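PDB 4XRW: BexL from Amycolatopsis orientalis, which probably cyclises and aromatises a nascent polyketide chain as a di-domain aromatase/cyclase of a type II polyketide synthase in BE-7585A biosynthesis. Local coordinates for residues H280-I289 with V299-L310. Sequence-based numbering, arbitrary orientation.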
ATOM      1  N   HIS A 280       7.838  -8.807  -1.156  1.00 23.63           N
ATOM      2  CA  HIS A 280       7.753  -7.644  -1.991  1.00 22.30           C
ATOM      3  C   HIS A 280       6.745  -7.841  -3.098  1.00 26.36           C
ATOM      4  O   HIS A 280       6.710  -8.860  -3.682  1.00 24.32           O
ATOM      5  CB  HIS A 280       9.064  -7.310  -2.648  1.00 24.65           C
ATOM      6  CG  HIS A 280      10.188  -7.065  -1.698  1.00 24.97           C
ATOM      7  ND1 HIS A 280      10.606  -5.809  -1.351  1.00 27.08           N
ATOM      8  CD2 HIS A 280      11.030  -7.917  -1.094  1.00 26.88           C
ATOM      9  CE1 HIS A 280      11.618  -5.905  -0.524  1.00 29.28           C
ATOM     10  NE2 HIS A 280      11.896  -7.172  -0.357  1.00 27.36           N
ATOM     11  N   THR A 281       5.960  -6.819  -3.355  1.00 21.39           N
ATOM     12  CA  THR A 281       5.110  -6.753  -4.549  1.00 25.42           C
ATOM     13  C   THR A 281       5.516  -5.527  -5.383  1.00 24.39           C
ATOM     14  O   THR A 281       5.621  -4.364  -4.877  1.00 21.78           O
ATOM     15  CB  THR A 281       3.609  -6.690  -4.196  1.00 30.80           C
ATOM     16  OG1 THR A 281       3.174  -7.944  -3.637  1.00 28.97           O
ATOM     17  CG2 THR A 281       2.777  -6.396  -5.444  1.00 29.28           C
ATOM     18  N   VAL A 282       5.763  -5.773  -6.672  1.00 22.72           N
ATOM     19  CA  VAL A 282       6.189  -4.728  -7.567  1.00 20.55           C
ATOM     20  C   VAL A 282       5.300  -4.669  -8.804  1.00 26.55           C
ATOM     21  O   VAL A 282       4.911  -5.708  -9.314  1.00 26.45           O
ATOM     22  CB  VAL A 282       7.649  -4.925  -8.035  1.00 25.53           C
ATOM     23  CG1 VAL A 282       8.068  -3.819  -8.993  1.00 26.47           C
ATOM     24  CG2 VAL A 282       8.600  -4.929  -6.842  1.00 27.16           C
ATOM     25  N   VAL A 283       5.000  -3.455  -9.247  1.00 25.12           N
ATOM     26  CA  VAL A 283       4.471  -3.211 -10.591  1.00 24.83           C
ATOM     27  C   VAL A 283       5.500  -2.420 -11.371  1.00 23.17           C
ATOM     28  O   VAL A 283       5.955  -1.355 -10.940  1.00 25.22           O
ATOM     29  CB  VAL A 283       3.132  -2.442 -10.571  1.00 21.21           C
ATOM     30  CG1 VAL A 283       2.617  -2.221 -12.002  1.00 27.56           C
ATOM     31  CG2 VAL A 283       2.101  -3.174  -9.746  1.00 24.44           C
ATOM     32  N   LEU A 284       5.877  -2.921 -12.546  1.00 22.34           N
ATOM     33  CA  LEU A 284       6.865  -2.223 -13.368  1.00 25.13           C
ATOM     34  C   LEU A 284       6.312  -1.052 -14.164  1.00 33.71           C
ATOM     35  O   LEU A 284       5.134  -1.000 -14.499  1.00 34.19           O
ATOM     36  CB  LEU A 284       7.524  -3.206 -14.333  1.00 27.61           C
ATOM     37  CG  LEU A 284       8.377  -4.282 -13.705  1.00 29.93           C
ATOM     38  CD1 LEU A 284       8.813  -5.284 -14.779  1.00 34.61           C
ATOM     39  CD2 LEU A 284       9.569  -3.654 -13.053  1.00 30.43           C
ATOM     40  N   ASN A 285       7.193  -0.094 -14.430  1.00 27.68           N
ATOM     41  CA  ASN A 285       6.902   1.057 -15.258  1.00 32.42           C
ATOM     42  C   ASN A 285       7.613   0.770 -16.570  1.00 40.13           C
ATOM     43  O   ASN A 285       8.836   0.869 -16.651  1.00 36.58           O
ATOM     44  CB  ASN A 285       7.421   2.343 -14.610  1.00 33.43           C
ATOM     45  CG  ASN A 285       6.942   3.589 -15.301  1.00 35.71           C
ATOM     46  OD1 ASN A 285       6.421   3.539 -16.410  1.00 41.64           O
ATOM     47  ND2 ASN A 285       7.122   4.733 -14.640  1.00 39.75           N
ATOM     48  N   THR A 286       6.868   0.369 -17.584  1.00 34.00           N
ATOM     49  CA  THR A 286       7.502  -0.047 -18.831  1.00 36.23           C
ATOM     50  C   THR A 286       8.025   1.158 -19.607  1.00 37.60           C
ATOM     51  O   THR A 286       8.932   1.017 -20.405  1.00 39.27           O
ATOM     52  CB  THR A 286       6.520  -0.853 -19.712  1.00 34.33           C
ATOM     53  OG1 THR A 286       5.362  -0.058 -19.971  1.00 41.18           O
ATOM     54  CG2 THR A 286       6.090  -2.122 -19.002  1.00 38.89           C
ATOM     55  N   ALA A 287       7.475   2.344 -19.355  1.00 33.34           N
ATOM     56  CA  ALA A 287       7.833   3.545 -20.117  1.00 39.54           C
ATOM     57  C   ALA A 287       9.299   3.929 -19.966  1.00 45.12           C
ATOM     58  O   ALA A 287       9.857   4.626 -20.821  1.00 41.76           O
ATOM     59  CB  ALA A 287       6.969   4.720 -19.690  1.00 45.88           C
ATOM     60  N   ASN A 288       9.913   3.493 -18.872  1.00 36.75           N
ATOM     61  CA  ASN A 288      11.272   3.913 -18.549  1.00 40.66           C
ATOM     62  C   ASN A 288      12.328   2.816 -18.662  1.00 36.86           C
ATOM     63  O   ASN A 288      13.488   3.047 -18.335  1.00 41.68           O
ATOM     64  CB  ASN A 288      11.285   4.495 -17.135  1.00 40.42           C
ATOM     65  CG  ASN A 288      10.430   5.725 -17.025  1.00 43.27           C
ATOM     66  OD1 ASN A 288      10.423   6.562 -17.930  1.00 40.82           O
ATOM     67  ND2 ASN A 288       9.682   5.841 -15.926  1.00 44.58           N
ATOM     68  N   ILE A 289      11.941   1.635 -19.132  1.00 37.76           N
ATOM     69  CA  ILE A 289      12.856   0.500 -19.159  1.00 37.09           C
ATOM     70  C   ILE A 289      14.036   0.765 -20.100  1.00 41.16           C
ATOM     71  O   ILE A 289      15.187   0.445 -19.777  1.00 38.35           O
ATOM     72  CB  ILE A 289      12.142  -0.792 -19.588  1.00 38.15           C
ATOM     73  CG1 ILE A 289      11.137  -1.206 -18.515  1.00 36.03           C
ATOM     74  CG2 ILE A 289      13.151  -1.928 -19.793  1.00 38.76           C
ATOM     75  CD1 ILE A 289      10.244  -2.349 -18.909  1.00 35.45           C
ATOM     76  N   VAL A 299      10.806  -6.290 -20.475  1.00 38.71           N
ATOM     77  CA  VAL A 299      10.115  -6.530 -19.216  1.00 41.69           C
ATOM     78  C   VAL A 299      10.820  -7.605 -18.407  1.00 42.49           C
ATOM     79  O   VAL A 299      11.032  -7.450 -17.208  1.00 41.18           O
ATOM     80  CB  VAL A 299       8.647  -6.936 -19.460  1.00 44.75           C
ATOM     81  CG1 VAL A 299       8.073  -7.677 -18.274  1.00 43.27           C
ATOM     82  CG2 VAL A 299       7.810  -5.698 -19.792  1.00 41.70           C
ATOM     83  N   ALA A 300      11.183  -8.700 -19.063  1.00 42.50           N
ATOM     84  CA  ALA A 300      11.861  -9.796 -18.373  1.00 46.07           C
ATOM     85  C   ALA A 300      13.138  -9.317 -17.683  1.00 43.87           C
ATOM     86  O   ALA A 300      13.428  -9.726 -16.554  1.00 44.82           O
ATOM     87  CB  ALA A 300      12.182 -10.925 -19.348  1.00 47.22           C
ATOM     88  N   GLU A 301      13.903  -8.460 -18.361  1.00 41.63           N
ATOM     89  CA  GLU A 301      15.149  -7.936 -17.798  1.00 45.00           C
ATOM     90  C   GLU A 301      14.863  -6.981 -16.638  1.00 45.66           C
ATOM     91  O   GLU A 301      15.621  -6.925 -15.674  1.00 44.40           O
ATOM     92  CB  GLU A 301      15.981  -7.206 -18.856  1.00 49.80           C
ATOM     93  CG  GLU A 301      16.715  -8.116 -19.856  1.00 59.38           C
ATOM     94  CD  GLU A 301      15.787  -8.779 -20.881  1.00 59.19           C
ATOM     95  OE1 GLU A 301      14.710  -8.215 -21.199  1.00 56.06           O
ATOM     96  OE2 GLU A 301      16.146  -9.874 -21.369  1.00 63.77           O
ATOM     97  N   ALA A 302      13.781  -6.213 -16.744  1.00 41.31           N
ATOM     98  CA  ALA A 302      13.409  -5.298 -15.674  1.00 36.61           C
ATOM     99  C   ALA A 302      12.966  -6.086 -14.441  1.00 38.73           C
ATOM    100  O   ALA A 302      13.312  -5.713 -13.324  1.00 38.34           O
ATOM    101  CB  ALA A 302      12.302  -4.346 -16.131  1.00 39.56           C
ATOM    102  N   ARG A 303      12.204  -7.167 -14.631  1.00 36.73           N
ATOM    103  CA  ARG A 303      11.736  -7.973 -13.502  1.00 40.03           C
ATOM    104  C   ARG A 303      12.907  -8.504 -12.697  1.00 48.27           C
ATOM    105  O   ARG A 303      12.858  -8.514 -11.472  1.00 40.06           O
ATOM    106  CB  ARG A 303      10.876  -9.167 -13.936  1.00 41.02           C
ATOM    107  CG  ARG A 303       9.463  -8.833 -14.337  1.00 45.47           C
ATOM    108  CD  ARG A 303       8.517  -9.997 -14.054  1.00 52.93           C
ATOM    109  NE  ARG A 303       8.827 -11.176 -14.855  1.00 55.24           N
ATOM    110  CZ  ARG A 303       8.476 -11.322 -16.130  1.00 60.24           C
ATOM    111  NH1 ARG A 303       7.804 -10.358 -16.740  1.00 62.61           N
ATOM    112  NH2 ARG A 303       8.798 -12.426 -16.798  1.00 63.21           N
ATOM    113  N   GLU A 304      13.960  -8.952 -13.371  1.00 45.59           N
ATOM    114  CA  GLU A 304      15.060  -9.583 -12.646  1.00 51.87           C
ATOM    115  C   GLU A 304      15.980  -8.537 -12.030  1.00 43.16           C
ATOM    116  O   GLU A 304      16.513  -8.737 -10.945  1.00 47.13           O
ATOM    117  CB  GLU A 304      15.841 -10.526 -13.562  1.00 68.04           C
ATOM    118  CG  GLU A 304      15.098 -11.835 -13.860  1.00100.14           C
ATOM    119  CD  GLU A 304      14.665 -12.582 -12.600  1.00116.00           C
ATOM    120  OE1 GLU A 304      15.508 -13.292 -12.006  1.00103.21           O
ATOM    121  OE2 GLU A 304      13.479 -12.461 -12.201  1.00 83.44           O
ATOM    122  N   PHE A 305      16.148  -7.407 -12.697  1.00 35.11           N
ATOM    123  CA  PHE A 305      17.015  -6.359 -12.177  1.00 41.80           C
ATOM    124  C   PHE A 305      16.439  -5.866 -10.859  1.00 43.05           C
ATOM    125  O   PHE A 305      17.136  -5.758  -9.844  1.00 37.79           O
ATOM    126  CB  PHE A 305      17.132  -5.225 -13.190  1.00 42.08           C
ATOM    127  CG  PHE A 305      17.931  -4.041 -12.721  1.00 40.85           C
ATOM    128  CD1 PHE A 305      19.307  -4.023 -12.856  1.00 46.31           C
ATOM    129  CD2 PHE A 305      17.302  -2.930 -12.199  1.00 46.82           C
ATOM    130  CE1 PHE A 305      20.043  -2.926 -12.457  1.00 46.79           C
ATOM    131  CE2 PHE A 305      18.030  -1.825 -11.798  1.00 53.80           C
ATOM    132  CZ  PHE A 305      19.407  -1.825 -11.926  1.00 52.97           C
ATOM    133  N   VAL A 306      15.146  -5.591 -10.881  1.00 39.00           N
ATOM    134  CA  VAL A 306      14.469  -5.072  -9.708  1.00 40.41           C
ATOM    135  C   VAL A 306      14.442  -6.154  -8.630  1.00 35.69           C
ATOM    136  O   VAL A 306      14.761  -5.874  -7.480  1.00 38.38           O
ATOM    137  CB  VAL A 306      13.030  -4.575 -10.056  1.00 28.72           C
ATOM    138  CG1 VAL A 306      12.240  -4.310  -8.811  1.00 35.36           C
ATOM    139  CG2 VAL A 306      13.100  -3.296 -10.884  1.00 28.39           C
ATOM    140  N   ARG A 307      14.083  -7.381  -9.010  1.00 31.65           N
ATOM    141  CA  ARG A 307      13.960  -8.485  -8.082  1.00 31.43           C
ATOM    142  C   ARG A 307      15.269  -8.783  -7.375  1.00 41.05           C
ATOM    143  O   ARG A 307      15.273  -9.063  -6.173  1.00 37.04           O
ATOM    144  CB  ARG A 307      13.484  -9.759  -8.774  1.00 39.17           C
ATOM    145  CG  ARG A 307      13.308 -10.917  -7.791  1.00 46.55           C
ATOM    146  CD  ARG A 307      13.023 -12.257  -8.455  1.00 60.21           C
ATOM    147  NE  ARG A 307      12.906 -13.299  -7.427  1.00 65.18           N
ATOM    148  CZ  ARG A 307      11.913 -14.185  -7.329  1.00 72.98           C
ATOM    149  NH1 ARG A 307      10.918 -14.197  -8.212  1.00 78.01           N
ATOM    150  NH2 ARG A 307      11.917 -15.075  -6.337  1.00 64.81           N
ATOM    151  N   THR A 308      16.381  -8.743  -8.095  1.00 37.72           N
ATOM    152  CA  THR A 308      17.648  -9.025  -7.424  1.00 42.37           C
ATOM    153  C   THR A 308      18.052  -7.899  -6.476  1.00 37.48           C
ATOM    154  O   THR A 308      18.518  -8.176  -5.382  1.00 39.28           O
ATOM    155  CB  THR A 308      18.804  -9.299  -8.420  1.00 49.05           C
ATOM    156  OG1 THR A 308      19.017  -8.166  -9.279  1.00 50.27           O
ATOM    157  CG2 THR A 308      18.492 -10.546  -9.228  1.00 41.03           C
ATOM    158  N   ALA A 309      17.876  -6.642  -6.869  1.00 37.02           N
ATOM    159  CA  ALA A 309      18.233  -5.539  -6.000  1.00 36.49           C
ATOM    160  C   ALA A 309      17.445  -5.616  -4.676  1.00 41.19           C
ATOM    161  O   ALA A 309      18.027  -5.550  -3.593  1.00 41.80           O
ATOM    162  CB  ALA A 309      17.996  -4.210  -6.690  1.00 37.39           C
ATOM    163  N   LEU A 310      16.127  -5.780  -4.767  1.00 35.83           N
ATOM    164  CA  LEU A 310      15.287  -5.850  -3.578  1.00 36.07           C
ATOM    165  C   LEU A 310      15.578  -7.077  -2.726  1.00 36.73           C
ATOM    166  O   LEU A 310      15.633  -6.992  -1.502  1.00 36.85           O
ATOM    167  CB  LEU A 310      13.800  -5.842  -3.977  1.00 30.58           C
ATOM    168  CG  LEU A 310      13.324  -4.542  -4.605  1.00 28.46           C
ATOM    169  CD1 LEU A 310      11.866  -4.740  -5.023  1.00 30.49           C
ATOM    170  CD2 LEU A 310      13.461  -3.333  -3.680  1.00 34.87           C
TER
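Leu284, Val282 and His280, alternate residues of the last strand of the second helix-grip domain, face Val299, Ala302, Val306 and Leu310 on the long C-terminal helix that the curved antiparallel sheet of this fold wraps around. Strand 280-284 and helix 299-310 run in roughly opposite directions, 144° between their N-to-C axes, which approach to 9.8 Å, and no hydrogen bond joins them. Apolar packing carries most of the contact. Leu284 spreads its two methyls over the helix: CD1 lies 3.6 Å from Arg303 CG, the side chains crossing at about a right angle, while CD2 meets Val306 CG2, the two side chains passing in opposite directions. The polar end of Arg303 turns to Glu170, NH1 hydrogen-bonded to its O. The CD1 methyl of Leu284 also meets Ala302 CB, which Ile289 CD1, from the first residue of helix 289-293, approaches at 4.0 Å. Farther along, with CG1 anti to the backbone N (chi1 179°), Val282 turns CG2 to Leu310 CD1 at 3.7 Å. The aromatic contribution comes from His280, whose ring nitrogens are both engaged, ND1 with His260 NE2 and NE2 with Ser314 OG, which should fix the ring's rotation. Over one face of this ring Leu310 CB makes a CH-pi contact, 4.1 Å from the His280 centroid and 12° off the normal.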